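Local coordinates for protein-glutamine gamma-glutamyltransferase (Pseudomonas aeruginosa PAO1, PDB 6G49) that carries transglutaminase activity in its periplasmic domain, the part described here, joining protein glutamine to lysine side chains in vitro, and is critical for the bacterium's viability, at residues 203-206 with 207-211; 64-68 with 69-73; 121-124 with 125-129. All blocks are in the same frame, centred on the assembly; numbering follows the deposited sequence.

Contact 1: 203-206 with 207-211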
loop_
_atom_site.group_PDB
_atom_site.type_symbol
_atom_site.label_atom_id
_atom_site.label_comp_id
_atom_site.label_asym_id
_atom_site.label_seq_id
_atom_site.Cartn_x
_atom_site.Cartn_y
_atom_site.Cartn_z
ATOM N N ALA A 203 -5.390 -1.577 19.114
ATOM C CA ALA A 203 -4.339 -1.668 20.081
ATOM C C ALA A 203 -3.196 -2.573 19.620
ATOM O O ALA A 203 -1.999 -2.283 19.943
ATOM C CB ALA A 203 -4.910 -2.197 21.399
ATOM N N LEU A 204 -3.508 -3.690 18.943
ATOM C CA LEU A 204 -2.455 -4.558 18.515
ATOM C C LEU A 204 -1.618 -3.832 17.424
ATOM O O LEU A 204 -0.374 -3.894 17.420
ATOM C CB LEU A 204 -3.073 -5.856 18.002
ATOM C CG LEU A 204 -2.116 -7.023 17.869
ATOM C CD1 LEU A 204 -2.822 -8.355 17.971
ATOM C CD2 LEU A 204 -1.313 -6.977 16.552
ATOM N N VAL A 205 -2.321 -3.239 16.467
ATOM C CA VAL A 205 -1.672 -2.476 15.383
ATOM C C VAL A 205 -0.763 -1.409 16.007
ATOM O O VAL A 205 0.404 -1.231 15.602
ATOM C CB VAL A 205 -2.729 -1.862 14.467
ATOM C CG1 VAL A 205 -2.115 -0.765 13.577
ATOM C CG2 VAL A 205 -3.347 -2.969 13.630
ATOM N N ALA A 206 -1.275 -0.663 16.984
ATOM C CA ALA A 206 -0.424 0.377 17.657
ATOM C C ALA A 206 0.819 -0.224 18.305
ATOM O O ALA A 206 1.901 0.355 18.198
ATOM C CB ALA A 206 -1.255 1.160 18.657
ATOM N N ALA A 207 0.704 -1.388 18.947
ATOM C CA ALA A 207 1.825 -2.005 19.604
ATOM C C ALA A 207 2.878 -2.425 18.561
ATOM O O ALA A 207 4.117 -2.280 18.766
ATOM C CB ALA A 207 1.361 -3.175 20.448
ATOM N N LEU A 208 2.397 -2.935 17.403
ATOM C CA LEU A 208 3.305 -3.305 16.378
ATOM C C LEU A 208 4.021 -2.073 15.790
ATOM O O LEU A 208 5.245 -2.128 15.537
ATOM C CB LEU A 208 2.498 -4.091 15.331
ATOM C CG LEU A 208 3.251 -4.749 14.204
ATOM C CD1 LEU A 208 4.453 -5.543 14.662
ATOM C CD2 LEU A 208 2.304 -5.670 13.416
ATOM N N LEU A 209 3.282 -0.981 15.545
ATOM C CA LEU A 209 3.891 0.254 15.030
ATOM C C LEU A 209 4.957 0.741 16.023
ATOM O O LEU A 209 6.027 1.249 15.650
ATOM C CB LEU A 209 2.806 1.288 14.813
ATOM C CG LEU A 209 1.905 1.014 13.625
ATOM C CD1 LEU A 209 0.786 2.056 13.628
ATOM C CD2 LEU A 209 2.720 1.018 12.328
ATOM N N GLN A 210 4.689 0.558 17.319
ATOM C CA GLN A 210 5.614 0.994 18.342
ATOM C C GLN A 210 6.939 0.230 18.255
ATOM O O GLN A 210 8.036 0.771 18.561
ATOM C CB GLN A 210 4.971 0.826 19.724
ATOM C CG GLN A 210 4.158 2.033 20.161
ATOM C CD GLN A 210 3.799 1.831 21.612
ATOM O OE1 GLN A 210 4.452 2.359 22.521
ATOM N NE2 GLN A 210 2.830 0.964 21.838
ATOM N N ARG A 211 6.910 -1.036 17.844
ATOM C CA ARG A 211 8.146 -1.802 17.731
ATOM C C ARG A 211 9.049 -1.177 16.656
ATOM O O ARG A 211 10.282 -1.080 16.781
ATOM C CB ARG A 211 7.910 -3.284 17.420
ATOM C CG ARG A 211 7.285 -4.057 18.562
ATOM C CD ARG A 211 7.074 -5.475 18.080
ATOM N NE ARG A 211 8.316 -6.165 17.761
ATOM C CZ ARG A 211 9.005 -6.875 18.652
ATOM N NH1 ARG A 211 8.568 -6.968 19.901
ATOM N NH2 ARG A 211 10.122 -7.459 18.293
#
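The flat side-chain amide of Gln210 turns back along the helix towards Ala206. The nearest atom of 203-206 to the amide nitrogen is Ala206 O, 3.8 Å from Gln210 NE2, and it does not sit over a face. Gln210 CG sits closer, 3.4 Å from the same Ala206 O. Gln210 was modelled in two conformations, so this placing is doubtful. The peptide groups are held more firmly. Each carbonyl of 203-206 receives the N-H four residues on. Leu209 N meets Val205 O at 2.9 Å, nearly along the C=O axis, with an N-H...O angle of 166°. Ala207 N lies 3.0 Å from Ala203 O but tilts 31° from the carbonyl plane. Leu208 N to Leu204 O, and Gln210 N to Ala206 O, complete the set.

The side-chain contact is made by Val205 and Leu209, which lie side by side and point the same way. Val205 CG1 touches Leu209 CD1 at 4.0 Å. Leu209 CG also rests against the backbone, 3.3 Å from Val205 O. With chi1 at -72°, Leu209 CG is opposite its own carbonyl carbon, and the branch is carried back along the helix towards Val205. Both side chains, and Leu208 too, pack on Met250 of helix 243-256. Leu204 and Ala207 instead touch Leu194 of helix 185-197. Ala206 and Gln210 are on the exposed side.

A bound phosphate ion, probably from the crystallisation liquor, lies about 3 Å from the side chain of Leu204. The Leu209 side chain is about 7 Å from that of Asp303, an active-site residue by similarity. This is a regular alpha-helical i to i+4 pattern, on a helix packed against the one that starts at the probable nucleophile, Cys243, of the transglutaminase-like fold.

Contact 2: 64-68 with 69-73; sequences ALPPR and EQLYW
Backbone bonds define the turn between Pro67 and Leu71. Gln70 N donates to Pro67 O at 2.9 Å, and Leu71 N to Arg68 O at the same length. Both span three residues. Each donor stands above the carbonyl plane, 42° out of it at Pro67 and 59° at Arg68.

Apolar contacts come next. Pro66 and Leu71 cross at about a right angle, and Pro66 CB meets Leu71 CD2 at 4.0 Å. Leu71 also packs on Leu279 of strand 278-282.

Polar side chains lie beside the Pro67 ring. The Gln70 amide crosses it at a slant, with NE2 3.6 Å from Pro67 CG. The Glu69 chain bends at chi2, 88°, which brings OE2 to 3.3 Å from Pro67 CB. The Arg68 side chain extends away from Glu69, and its NH2 bonds to Gly270 O.

At the far end, Tyr72 OH is hydrogen-bonded to OD2 of Asp303, which is an active-site residue by similarity. The motif is a short 3-10 turn from Arg68 to Gln70, followed by an inverse gamma turn centred on Leu71, closed by a weak Tyr72 N to Gln70 O bond, that leads into strand 72-81.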
loop_
_atom_site.group_PDB
_atom_site.type_symbol
_atom_site.label_atom_id
_atom_site.label_comp_id
_atom_site.label_asym_id
_atom_site.label_seq_id
_atom_site.Cartn_x
_atom_site.Cartn_y
_atom_site.Cartn_z
ATOM N N ALA A 64 -6.628 23.131 -3.851
ATOM C CA ALA A 64 -5.313 23.178 -3.247
ATOM C C ALA A 64 -4.749 21.748 -3.221
ATOM O O ALA A 64 -5.511 20.763 -3.165
ATOM C CB ALA A 64 -5.387 23.761 -1.854
ATOM N N LEU A 65 -3.427 21.661 -3.326
ATOM C CA LEU A 65 -2.755 20.399 -3.242
ATOM C C LEU A 65 -2.988 19.858 -1.832
ATOM O O LEU A 65 -2.733 20.582 -0.870
ATOM C CB LEU A 65 -1.271 20.668 -3.488
ATOM C CG LEU A 65 -0.391 19.432 -3.608
ATOM C CD1 LEU A 65 -0.791 18.627 -4.834
ATOM C CD2 LEU A 65 1.073 19.824 -3.677
ATOM N N PRO A 66 -3.433 18.597 -1.615
ATOM C CA PRO A 66 -3.471 18.071 -0.256
ATOM C C PRO A 66 -2.072 18.021 0.346
ATOM O O PRO A 66 -1.063 18.031 -0.368
ATOM C CB PRO A 66 -3.990 16.645 -0.414
ATOM C CG PRO A 66 -4.738 16.679 -1.719
ATOM C CD PRO A 66 -3.968 17.641 -2.593
ATOM N N PRO A 67 -1.959 17.984 1.685
ATOM C CA PRO A 67 -0.669 17.772 2.334
ATOM C C PRO A 67 -0.003 16.455 1.867
ATOM O O PRO A 67 -0.709 15.476 1.606
ATOM C CB PRO A 67 -1.030 17.621 3.818
ATOM C CG PRO A 67 -2.426 18.169 3.968
ATOM C CD PRO A 67 -3.094 18.029 2.617
ATOM N N ARG A 68 1.317 16.426 1.870
ATOM C CA ARG A 68 2.054 15.306 1.310
ATOM C C ARG A 68 1.685 13.999 1.986
ATOM O O ARG A 68 1.672 12.947 1.350
ATOM C CB ARG A 68 3.548 15.402 1.587
ATOM C CG ARG A 68 4.254 16.350 0.664
ATOM C CD ARG A 68 5.724 16.182 0.949
ATOM N NE ARG A 68 6.440 16.758 -0.158
ATOM C CZ ARG A 68 6.559 16.168 -1.343
ATOM N NH1 ARG A 68 6.198 14.904 -1.499
ATOM N NH2 ARG A 68 7.024 16.867 -2.368
ATOM N N GLU A 69 1.337 14.094 3.275
ATOM C CA GLU A 69 1.080 12.938 4.118
ATOM C C GLU A 69 -0.160 12.209 3.634
ATOM O O GLU A 69 -0.356 11.103 4.018
ATOM C CB GLU A 69 0.834 13.367 5.581
ATOM C CG GLU A 69 1.867 14.355 6.051
ATOM C CD GLU A 69 1.536 15.815 5.766
ATOM O OE1 GLU A 69 2.192 16.390 4.879
ATOM O OE2 GLU A 69 0.605 16.356 6.415
ATOM N N GLN A 70 -1.009 12.877 2.852
ATOM C CA GLN A 70 -2.204 12.296 2.365
ATOM C C GLN A 70 -2.031 11.701 0.949
ATOM O O GLN A 70 -3.001 11.164 0.442
ATOM C CB GLN A 70 -3.294 13.369 2.282
ATOM C CG GLN A 70 -3.740 13.782 3.687
ATOM C CD GLN A 70 -4.729 14.926 3.734
ATOM O OE1 GLN A 70 -5.474 15.199 2.788
ATOM N NE2 GLN A 70 -4.739 15.597 4.873
ATOM N N LEU A 71 -0.877 11.908 0.292
ATOM C CA LEU A 71 -0.716 11.572 -1.103
ATOM C C LEU A 71 -0.271 10.107 -1.242
ATOM O O LEU A 71 0.848 9.782 -1.655
ATOM C CB LEU A 71 0.280 12.515 -1.739
ATOM C CG LEU A 71 -0.156 13.979 -1.739
ATOM C CD1 LEU A 71 0.884 14.794 -2.440
ATOM C CD2 LEU A 71 -1.512 14.150 -2.399
ATOM N N TYR A 72 -1.166 9.229 -0.834
ATOM C CA TYR A 72 -1.033 7.782 -1.037
ATOM C C TYR A 72 -1.811 7.369 -2.272
ATOM O O TYR A 72 -3.031 7.217 -2.248
ATOM C CB TYR A 72 -1.507 7.006 0.200
ATOM C CG TYR A 72 -0.505 7.052 1.322
ATOM C CD1 TYR A 72 -0.417 8.139 2.164
ATOM C CD2 TYR A 72 0.320 5.970 1.592
ATOM C CE1 TYR A 72 0.511 8.176 3.174
ATOM C CE2 TYR A 72 1.247 5.983 2.630
ATOM C CZ TYR A 72 1.328 7.105 3.437
ATOM O OH TYR A 72 2.215 7.095 4.463
ATOM N N TRP A 73 -1.071 7.178 -3.355
ATOM C CA TRP A 73 -1.576 6.802 -4.661
ATOM C C TRP A 73 -1.705 5.282 -4.769
ATOM O O TRP A 73 -0.691 4.624 -5.041
ATOM C CB TRP A 73 -0.729 7.371 -5.801
ATOM C CG TRP A 73 -0.421 8.826 -5.689
ATOM C CD1 TRP A 73 0.728 9.372 -5.223
ATOM C CD2 TRP A 73 -1.294 9.936 -5.997
ATOM N NE1 TRP A 73 0.634 10.747 -5.210
ATOM C CE2 TRP A 73 -0.585 11.098 -5.689
ATOM C CE3 TRP A 73 -2.590 10.014 -6.499
ATOM C CZ2 TRP A 73 -1.150 12.367 -5.857
ATOM C CZ3 TRP A 73 -3.148 11.264 -6.670
ATOM C CH2 TRP A 73 -2.406 12.391 -6.374
#

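Contact 3: 121-124 with 125-129; sequences LFAL and DVAQT
Gln128 NE2 is gripped twice, by Ala127 O and by Glu95 OE1. Its bond to Ala127 O is 2.8 Å long and nearly straight, 175°, and the acceptor lies in the Gln128 amide plane. Ala127 itself makes the side-chain contact across the bend: its CB meets Ala123 CB at 3.4 Å. That is tighter than usual for two carbons. The CA atoms of the two alanines are 6.1 Å apart, and both methyls point across the bend. Leu142 of strand 142-144 touches both of them.

The chain turns back through a cis peptide bond between Asp125 and Val126, an uncommon feature before a residue other than proline. The bend joins the two antiparallel sheets of the domain. Strand 120-124 belongs to the larger one, and 127-129 is an outermost strand of the six-stranded one, beside 152-158.

Asp125 holds the outside of the bend. In the conformer described, one of two deposited, its CG is turned away from its backbone N (chi1 -157°), and OD2 forms a salt bridge with Arg164. Leu124 O lies 3.5 Å from Ala127 CB and is hydrogen-bonded to the hydroxyl of Ser158. This carbonyl is thus satisfied, although the two segments share no hydrogen bond with each other. The Leu124 side chain packs on Leu107 of strand 107-113.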
loop_
_atom_site.group_PDB
_atom_site.type_symbol
_atom_site.label_atom_id
_atom_site.label_comp_id
_atom_site.label_asym_id
_atom_site.label_seq_id
_atom_site.Cartn_x
_atom_site.Cartn_y
_atom_site.Cartn_z
ATOM N N LEU A 121 -5.063 1.867 -12.729
ATOM C CA LEU A 121 -4.963 3.323 -12.709
ATOM C C LEU A 121 -4.626 3.739 -11.279
ATOM O O LEU A 121 -5.142 3.190 -10.279
ATOM C CB LEU A 121 -6.285 3.938 -13.156
ATOM C CG LEU A 121 -6.757 3.615 -14.575
ATOM C CD1 LEU A 121 -7.839 4.594 -15.001
ATOM C CD2 LEU A 121 -5.648 3.546 -15.574
ATOM N N PHE A 122 -3.766 4.735 -11.174
ATOM C CA PHE A 122 -3.336 5.220 -9.880
ATOM C C PHE A 122 -4.323 6.265 -9.355
ATOM O O PHE A 122 -4.734 7.171 -10.108
ATOM C CB PHE A 122 -1.947 5.832 -9.999
ATOM C CG PHE A 122 -0.961 4.995 -10.755
ATOM C CD1 PHE A 122 -0.726 3.686 -10.376
ATOM C CD2 PHE A 122 -0.345 5.466 -11.909
ATOM C CE1 PHE A 122 0.093 2.881 -11.126
ATOM C CE2 PHE A 122 0.576 4.681 -12.567
ATOM C CZ PHE A 122 0.806 3.387 -12.169
ATOM N N ALA A 123 -4.676 6.206 -8.076
ATOM C CA ALA A 123 -5.598 7.182 -7.518
ATOM C C ALA A 123 -5.581 7.094 -6.006
ATOM O O ALA A 123 -5.386 6.000 -5.441
ATOM C CB ALA A 123 -7.008 6.916 -8.012
ATOM N N LEU A 124 -5.915 8.204 -5.347
ATOM C CA LEU A 124 -6.152 8.191 -3.897
ATOM C C LEU A 124 -7.416 7.378 -3.608
ATOM O O LEU A 124 -8.432 7.439 -4.298
ATOM C CB LEU A 124 -6.363 9.615 -3.377
ATOM C CG LEU A 124 -5.308 10.653 -3.721
ATOM C CD1 LEU A 124 -5.787 12.006 -3.234
ATOM C CD2 LEU A 124 -3.931 10.335 -3.103
ATOM N N ASP A 125 -7.336 6.561 -2.552
ATOM C CA ASP A 125 -8.490 5.773 -2.103
ATOM C C ASP A 125 -9.558 6.742 -1.564
ATOM O O ASP A 125 -9.231 7.815 -1.095
ATOM C CB ASP A 125 -8.017 4.776 -1.024
ATOM C CG ASP A 125 -8.866 3.539 -0.818
ATOM O OD1 ASP A 125 -9.396 3.021 -1.794
ATOM O OD2 ASP A 125 -8.936 3.077 0.353
ATOM N N VAL A 126 -10.875 6.402 -1.687
ATOM C CA VAL A 126 -11.476 5.456 -2.580
ATOM C C VAL A 126 -11.829 6.241 -3.853
ATOM O O VAL A 126 -12.491 7.304 -3.767
ATOM C CB VAL A 126 -12.743 4.835 -1.977
ATOM C CG1 VAL A 126 -13.521 4.057 -3.009
ATOM C CG2 VAL A 126 -12.390 3.935 -0.803
ATOM N N ALA A 127 -11.443 5.702 -4.995
ATOM C CA ALA A 127 -11.504 6.440 -6.244
ATOM C C ALA A 127 -12.682 6.012 -7.111
ATOM O O ALA A 127 -13.090 4.853 -7.188
ATOM C CB ALA A 127 -10.245 6.268 -7.051
ATOM N N GLN A 128 -13.164 7.019 -7.875
ATOM C CA GLN A 128 -14.051 6.868 -9.030
ATOM C C GLN A 128 -13.447 7.640 -10.218
ATOM O O GLN A 128 -12.797 8.671 -9.978
ATOM C CB GLN A 128 -15.442 7.442 -8.724
ATOM C CG GLN A 128 -16.061 6.862 -7.477
ATOM C CD GLN A 128 -16.657 5.505 -7.697
ATOM O OE1 GLN A 128 -17.878 5.419 -7.845
ATOM N NE2 GLN A 128 -15.825 4.443 -7.676
ATOM N N THR A 129 -13.593 7.144 -11.452
ATOM C CA THR A 129 -13.005 7.828 -12.601
ATOM C C THR A 129 -14.090 7.968 -13.662
ATOM O O THR A 129 -15.158 7.357 -13.571
ATOM C CB THR A 129 -11.795 7.114 -13.230
ATOM O OG1 THR A 129 -12.244 6.050 -14.067
ATOM C CG2 THR A 129 -10.839 6.595 -12.168
#

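Overall arrangement
Contact 3 is the most buried. Contacts 1 and 2 are partly buried, each with an exposed side. Contacts 2 and 3 each reach the same sheet, through neighbouring strands 72-81 and 120-124, and their centres are about 13 Å apart. They touch where Leu124 CD2 packs at 3.4 Å from Tyr72 O and against Trp73. Contact 1 stands apart in the helical part, its centre about 24 Å from that of contact 2 and 28 Å from that of contact 3. Backbone bonds dominate contact 1 at four-residue spacing and contact 2 at three. Contact 3 relies on methyl packing and outside polar partners. Contact 2 reaches Asp303 through a hydrogen bond, whereas contact 1 only approaches it.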